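Local coordinates for putative exported protein (Bacteroides fragilis NCTC 9343, PDB 3IEE) that is of unknown function but is a putative exported, probably lipid-anchored, mostly helical protein, at residues S174-L188 against I200-A214. Residues are numbered along the deposited sequence; the frame is centred on the assembly and turned at random.
Sequences SVRKMSSTMQSILNL and IDLKVAELTKQLDAA. With EDO (1,2-ethanediol), chain H; EDO (1,2-ethanediol), chain B.
M178 and L207 interlock as knobs into holes where two antiparallel helices, 169-189 and 197-215, pack side by side, their local axes 9.7 Å apart at 166°. The unbranched selenomethionine M178 threads among L207, Q210, L211 and A214: its CG lies 3.6 Å from Q210 CB, and a turn about the CG-SE bond, chi3 -87°, brings CE to 3.7 Å from A214 CB, a methyl small enough to admit it. L207 in turn sits among M178, T181, M182 and I185, its forked end placing CD1 against M178 CG and CD2 3.6 Å from M182 CG, while I185 CD1 touches both V204 CG2 and L207 CD2. Farther along, L188 CB rests on I200 CG1.

One polar link crosses the interface. T181 OG1 donates to Q210 OE1 at 2.6 Å, in the carbonyl plane on a lone pair; Q210, extended beyond CG, reaches the short threonine from the opposite direction. The same chi1, -48°, lays T181 CG2 near K203 O and 3.9 Å from L207 CB. K203 serves both chemistries: its CB packs on I185 CG1, then bends at chi2 and chi3 carry CE past S184 OG, which is hydrogen-bonded to Q145, and NZ to a salt bridge within its own helix, with E206 OE1 (3.0 Å), met on the syn side.

The helical hairpin is thus held mainly by apolar interdigitation, which M182, I200 and V204 extend to helix 224-247, whereas the directional threonine-glutamine bond probably favours one axial alignment.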
loop_
_atom_site.group_PDB
_atom_site.type_symbol
_atom_site.label_atom_id
_atom_site.label_comp_id
_atom_site.label_asym_id
_atom_site.label_seq_id
_atom_site.Cartn_x
_atom_site.Cartn_y
_atom_site.Cartn_z
ATOM N N SER A 174 -0.599 -1.708 -18.300
ATOM C CA SER A 174 -0.243 -2.951 -17.652
ATOM C C SER A 174 0.855 -2.740 -16.613
ATOM O O SER A 174 0.773 -3.315 -15.534
ATOM C CB SER A 174 0.253 -4.025 -18.639
ATOM O OG SER A 174 1.486 -3.657 -19.214
ATOM N N VAL A 175 1.885 -1.968 -16.932
ATOM C CA VAL A 175 2.935 -1.695 -15.959
ATOM C C VAL A 175 2.381 -0.969 -14.730
ATOM O O VAL A 175 2.708 -1.311 -13.573
ATOM C CB VAL A 175 4.094 -0.840 -16.577
ATOM C CG1 VAL A 175 5.118 -0.430 -15.479
ATOM C CG2 VAL A 175 4.785 -1.588 -17.762
ATOM N N ARG A 176 1.543 0.051 -14.960
ATOM C CA ARG A 176 0.992 0.801 -13.844
ATOM C C ARG A 176 0.092 -0.081 -12.988
ATOM O O ARG A 176 0.176 -0.047 -11.799
ATOM C CB ARG A 176 0.251 2.049 -14.340
ATOM C CG ARG A 176 1.134 3.012 -15.122
ATOM C CD ARG A 176 0.333 4.137 -15.801
ATOM N NE ARG A 176 -0.322 5.055 -14.820
ATOM C CZ ARG A 176 0.212 6.172 -14.310
ATOM N NH1 ARG A 176 1.425 6.547 -14.615
ATOM N NH2 ARG A 176 -0.483 6.940 -13.471
ATOM N N LYS A 177 -0.681 -0.947 -13.618
ATOM C CA LYS A 177 -1.618 -1.814 -12.903
ATOM C C LYS A 177 -0.850 -2.831 -12.070
ATOM O O LYS A 177 -1.080 -3.005 -10.862
ATOM C CB LYS A 177 -2.558 -2.526 -13.863
ATOM C CG LYS A 177 -3.573 -3.396 -13.155
ATOM C CD LYS A 177 -4.522 -2.587 -12.325
ATOM C CE LYS A 177 -5.711 -3.432 -11.823
ATOM N NZ LYS A 177 -6.718 -3.574 -12.920
HETATM N N MSE A 178 0.095 -3.525 -12.699
HETATM C CA MSE A 178 0.859 -4.538 -11.976
HETATM C C MSE A 178 1.758 -3.971 -10.887
HETATM O O MSE A 178 1.963 -4.584 -9.832
HETATM C CB MSE A 178 1.656 -5.336 -12.965
HETATM C CG MSE A 178 0.712 -6.211 -13.777
HETATM SE SE MSE A 178 1.667 -7.557 -14.883
HETATM C CE MSE A 178 1.939 -6.487 -16.337
ATOM N N SER A 179 2.289 -2.789 -11.115
ATOM C CA SER A 179 3.101 -2.144 -10.070
ATOM C C SER A 179 2.230 -1.867 -8.823
ATOM O O SER A 179 2.663 -2.055 -7.674
ATOM C CB SER A 179 3.709 -0.867 -10.621
ATOM O OG SER A 179 4.662 -1.162 -11.633
ATOM N N SER A 180 0.997 -1.421 -9.039
ATOM C CA SER A 180 0.051 -1.220 -7.906
ATOM C C SER A 180 -0.260 -2.538 -7.179
ATOM O O SER A 180 -0.304 -2.598 -5.955
ATOM C CB SER A 180 -1.260 -0.577 -8.374
ATOM O OG SER A 180 -1.006 0.747 -8.850
ATOM N N THR A 181 -0.453 -3.609 -7.936
ATOM C CA THR A 181 -0.768 -4.884 -7.352
ATOM C C THR A 181 0.416 -5.383 -6.536
ATOM O O THR A 181 0.220 -5.925 -5.419
ATOM C CB THR A 181 -1.206 -5.952 -8.411
ATOM O OG1 THR A 181 -2.196 -5.406 -9.311
ATOM C CG2 THR A 181 -1.824 -7.175 -7.728
HETATM N N MSE A 182 1.646 -5.278 -7.068
HETATM C CA MSE A 182 2.847 -5.666 -6.299
HETATM C C MSE A 182 2.964 -4.878 -4.990
HETATM O O MSE A 182 3.262 -5.458 -3.935
HETATM C CB MSE A 182 4.112 -5.548 -7.132
HETATM C CG MSE A 182 4.169 -6.640 -8.232
HETATM SE SE MSE A 182 5.907 -6.640 -9.130
HETATM C CE MSE A 182 5.639 -5.078 -10.276
ATOM N N GLN A 183 2.696 -3.581 -5.048
ATOM C CA GLN A 183 2.777 -2.755 -3.830
ATOM C C GLN A 183 1.715 -3.172 -2.815
ATOM O O GLN A 183 1.947 -3.154 -1.602
ATOM C CB GLN A 183 2.681 -1.262 -4.190
ATOM C CG GLN A 183 2.950 -0.333 -3.037
ATOM C CD GLN A 183 4.365 -0.473 -2.505
ATOM O OE1 GLN A 183 5.315 -0.168 -3.217
ATOM N NE2 GLN A 183 4.518 -0.958 -1.265
ATOM N N SER A 184 0.541 -3.534 -3.309
ATOM C CA SER A 184 -0.535 -4.004 -2.431
ATOM C C SER A 184 -0.114 -5.299 -1.710
ATOM O O SER A 184 -0.394 -5.537 -0.514
ATOM C CB SER A 184 -1.808 -4.249 -3.237
ATOM O OG SER A 184 -2.834 -4.495 -2.334
ATOM N N ILE A 185 0.552 -6.180 -2.467
ATOM C CA ILE A 185 1.029 -7.435 -1.892
ATOM C C ILE A 185 2.104 -7.163 -0.833
ATOM O O ILE A 185 2.098 -7.754 0.284
ATOM C CB ILE A 185 1.595 -8.375 -2.996
ATOM C CG1 ILE A 185 0.430 -8.897 -3.885
ATOM C CG2 ILE A 185 2.494 -9.484 -2.354
ATOM C CD1 ILE A 185 0.821 -9.523 -5.238
ATOM N N LEU A 186 3.032 -6.259 -1.149
ATOM C CA LEU A 186 4.066 -5.836 -0.156
ATOM C C LEU A 186 3.433 -5.304 1.145
ATOM O O LEU A 186 3.830 -5.697 2.262
ATOM C CB LEU A 186 5.003 -4.791 -0.749
ATOM C CG LEU A 186 5.937 -5.290 -1.870
ATOM C CD1 LEU A 186 6.653 -4.100 -2.479
ATOM C CD2 LEU A 186 6.890 -6.355 -1.376
ATOM N N ASN A 187 2.462 -4.429 0.994
ATOM C CA ASN A 187 1.768 -3.824 2.152
ATOM C C ASN A 187 1.035 -4.850 3.018
ATOM O O ASN A 187 0.977 -4.711 4.261
ATOM C CB ASN A 187 0.789 -2.694 1.724
ATOM C CG ASN A 187 1.488 -1.523 1.025
ATOM O OD1 ASN A 187 2.703 -1.364 1.099
ATOM N ND2 ASN A 187 0.704 -0.738 0.304
ATOM N N LEU A 188 0.455 -5.891 2.397
ATOM C CA LEU A 188 -0.135 -7.013 3.167
ATOM C C LEU A 188 0.934 -7.840 3.836
ATOM O O LEU A 188 0.812 -8.207 5.017
ATOM C CB LEU A 188 -1.009 -7.944 2.300
ATOM C CG LEU A 188 -2.337 -7.456 1.715
ATOM C CD1 LEU A 188 -2.724 -8.314 0.475
ATOM C CD2 LEU A 188 -3.478 -7.418 2.748
ATOM N N ILE A 200 -3.086 -12.462 0.704
ATOM C CA ILE A 200 -1.859 -12.403 -0.132
ATOM C C ILE A 200 -2.032 -13.346 -1.335
ATOM O O ILE A 200 -1.775 -12.974 -2.482
ATOM C CB ILE A 200 -0.631 -12.784 0.657
ATOM C CG1 ILE A 200 -0.342 -11.722 1.718
ATOM C CG2 ILE A 200 0.619 -12.995 -0.316
ATOM C CD1 ILE A 200 0.618 -12.169 2.779
ATOM N N ASP A 201 -2.551 -14.549 -1.090
ATOM C CA ASP A 201 -2.715 -15.499 -2.205
ATOM C C ASP A 201 -3.698 -14.977 -3.264
ATOM O O ASP A 201 -3.498 -15.188 -4.477
ATOM C CB ASP A 201 -3.148 -16.855 -1.688
ATOM C CG ASP A 201 -2.161 -17.467 -0.718
ATOM O OD1 ASP A 201 -0.980 -17.088 -0.698
ATOM O OD2 ASP A 201 -2.564 -18.392 0.025
ATOM N N LEU A 202 -4.753 -14.308 -2.812
ATOM C CA LEU A 202 -5.765 -13.755 -3.691
ATOM C C LEU A 202 -5.129 -12.681 -4.566
ATOM O O LEU A 202 -5.337 -12.633 -5.799
ATOM C CB LEU A 202 -6.879 -13.128 -2.844
ATOM C CG LEU A 202 -8.145 -12.713 -3.576
ATOM C CD1 LEU A 202 -8.780 -13.877 -4.355
ATOM C CD2 LEU A 202 -9.119 -12.168 -2.529
ATOM N N LYS A 203 -4.331 -11.819 -3.954
ATOM C CA LYS A 203 -3.689 -10.754 -4.714
ATOM C C LYS A 203 -2.614 -11.295 -5.685
ATOM O O LYS A 203 -2.432 -10.735 -6.770
ATOM C CB LYS A 203 -3.079 -9.693 -3.800
ATOM C CG LYS A 203 -4.099 -8.923 -2.971
ATOM C CD LYS A 203 -5.057 -8.092 -3.801
ATOM C CE LYS A 203 -4.471 -6.728 -4.200
ATOM N NZ LYS A 203 -5.480 -5.868 -4.906
ATOM N N VAL A 204 -1.918 -12.364 -5.302
ATOM C CA VAL A 204 -0.979 -13.048 -6.212
ATOM C C VAL A 204 -1.722 -13.637 -7.400
ATOM O O VAL A 204 -1.263 -13.563 -8.577
ATOM C CB VAL A 204 -0.156 -14.116 -5.489
ATOM C CG1 VAL A 204 0.590 -14.971 -6.524
ATOM C CG2 VAL A 204 0.777 -13.453 -4.461
ATOM N N ALA A 205 -2.932 -14.142 -7.156
ATOM C CA ALA A 205 -3.750 -14.654 -8.253
ATOM C C ALA A 205 -4.204 -13.514 -9.167
ATOM O O ALA A 205 -4.260 -13.679 -10.383
ATOM C CB ALA A 205 -4.985 -15.449 -7.673
ATOM N N GLU A 206 -4.495 -12.334 -8.615
ATOM C CA GLU A 206 -4.827 -11.154 -9.451
ATOM C C GLU A 206 -3.627 -10.758 -10.282
ATOM O O GLU A 206 -3.751 -10.467 -11.491
ATOM C CB GLU A 206 -5.229 -9.954 -8.614
ATOM C CG GLU A 206 -6.562 -10.098 -7.920
ATOM C CD GLU A 206 -6.869 -8.920 -6.992
ATOM O OE1 GLU A 206 -6.188 -7.846 -7.072
ATOM O OE2 GLU A 206 -7.801 -9.107 -6.158
ATOM N N LEU A 207 -2.473 -10.705 -9.626
ATOM C CA LEU A 207 -1.235 -10.351 -10.323
ATOM C C LEU A 207 -0.978 -11.324 -11.474
ATOM O O LEU A 207 -0.568 -10.935 -12.578
ATOM C CB LEU A 207 -0.080 -10.268 -9.346
ATOM C CG LEU A 207 1.253 -9.758 -9.944
ATOM C CD1 LEU A 207 1.149 -8.425 -10.691
ATOM C CD2 LEU A 207 2.294 -9.700 -8.827
ATOM N N THR A 208 -1.187 -12.603 -11.196
ATOM C CA THR A 208 -1.014 -13.631 -12.233
ATOM C C THR A 208 -1.952 -13.410 -13.446
ATOM O O THR A 208 -1.512 -13.487 -14.579
ATOM C CB THR A 208 -1.176 -15.011 -11.634
ATOM O OG1 THR A 208 -0.159 -15.234 -10.635
ATOM C CG2 THR A 208 -1.087 -16.093 -12.729
ATOM N N LYS A 209 -3.242 -13.120 -13.183
ATOM C CA LYS A 209 -4.172 -12.773 -14.242
ATOM C C LYS A 209 -3.708 -11.553 -15.027
ATOM O O LYS A 209 -3.803 -11.540 -16.267
ATOM C CB LYS A 209 -5.574 -12.505 -13.687
ATOM C CG LYS A 209 -6.274 -13.740 -13.212
ATOM C CD LYS A 209 -7.594 -13.371 -12.452
ATOM C CE LYS A 209 -7.817 -14.222 -11.136
ATOM N NZ LYS A 209 -8.046 -13.402 -9.833
ATOM N N GLN A 210 -3.204 -10.519 -14.325
ATOM C CA GLN A 210 -2.677 -9.338 -15.010
ATOM C C GLN A 210 -1.491 -9.722 -15.909
ATOM O O GLN A 210 -1.338 -9.254 -17.057
ATOM C CB GLN A 210 -2.292 -8.250 -13.973
ATOM C CG GLN A 210 -3.541 -7.707 -13.270
ATOM C CD GLN A 210 -3.294 -7.024 -11.980
ATOM O OE1 GLN A 210 -2.160 -6.737 -11.591
ATOM N NE2 GLN A 210 -4.391 -6.802 -11.257
ATOM N N LEU A 211 -0.605 -10.561 -15.380
ATOM C CA LEU A 211 0.580 -10.972 -16.138
ATOM C C LEU A 211 0.174 -11.788 -17.379
ATOM O O LEU A 211 0.691 -11.540 -18.459
ATOM C CB LEU A 211 1.561 -11.738 -15.264
ATOM C CG LEU A 211 2.809 -12.260 -15.938
ATOM C CD1 LEU A 211 3.554 -11.138 -16.638
ATOM C CD2 LEU A 211 3.710 -12.975 -14.890
ATOM N N ASP A 212 -0.776 -12.707 -17.227
ATOM C CA ASP A 212 -1.374 -13.475 -18.372
ATOM C C ASP A 212 -1.943 -12.512 -19.423
ATOM O O ASP A 212 -1.723 -12.662 -20.588
ATOM C CB ASP A 212 -2.491 -14.439 -17.899
ATOM C CG ASP A 212 -1.986 -15.655 -17.099
ATOM O OD1 ASP A 212 -0.808 -16.004 -17.175
ATOM O OD2 ASP A 212 -2.826 -16.288 -16.404
ATOM N N ALA A 213 -2.648 -11.460 -18.985
ATOM C CA ALA A 213 -3.180 -10.476 -19.925
ATOM C C ALA A 213 -2.062 -9.753 -20.669
ATOM O O ALA A 213 -2.117 -9.559 -21.911
ATOM C CB ALA A 213 -4.074 -9.477 -19.231
ATOM N N ALA A 214 -1.024 -9.379 -19.930
ATOM C CA ALA A 214 0.162 -8.675 -20.479
ATOM C C ALA A 214 0.849 -9.513 -21.511
ATOM O O ALA A 214 1.255 -9.009 -22.581
ATOM C CB ALA A 214 1.144 -8.357 -19.371
HETATM C C1 EDO H . -0.627 0.779 -3.793
HETATM O O1 EDO H . -1.284 -0.504 -3.917
HETATM C C2 EDO H . -0.133 1.326 -5.136
HETATM O O2 EDO H . -1.238 1.783 -5.963
HETATM C C1 EDO B . -1.792 4.137 -11.197
HETATM O O1 EDO B . -0.504 4.613 -11.564
HETATM C C2 EDO B . -2.847 5.238 -11.317
HETATM O O2 EDO B . -2.982 5.833 -12.619
#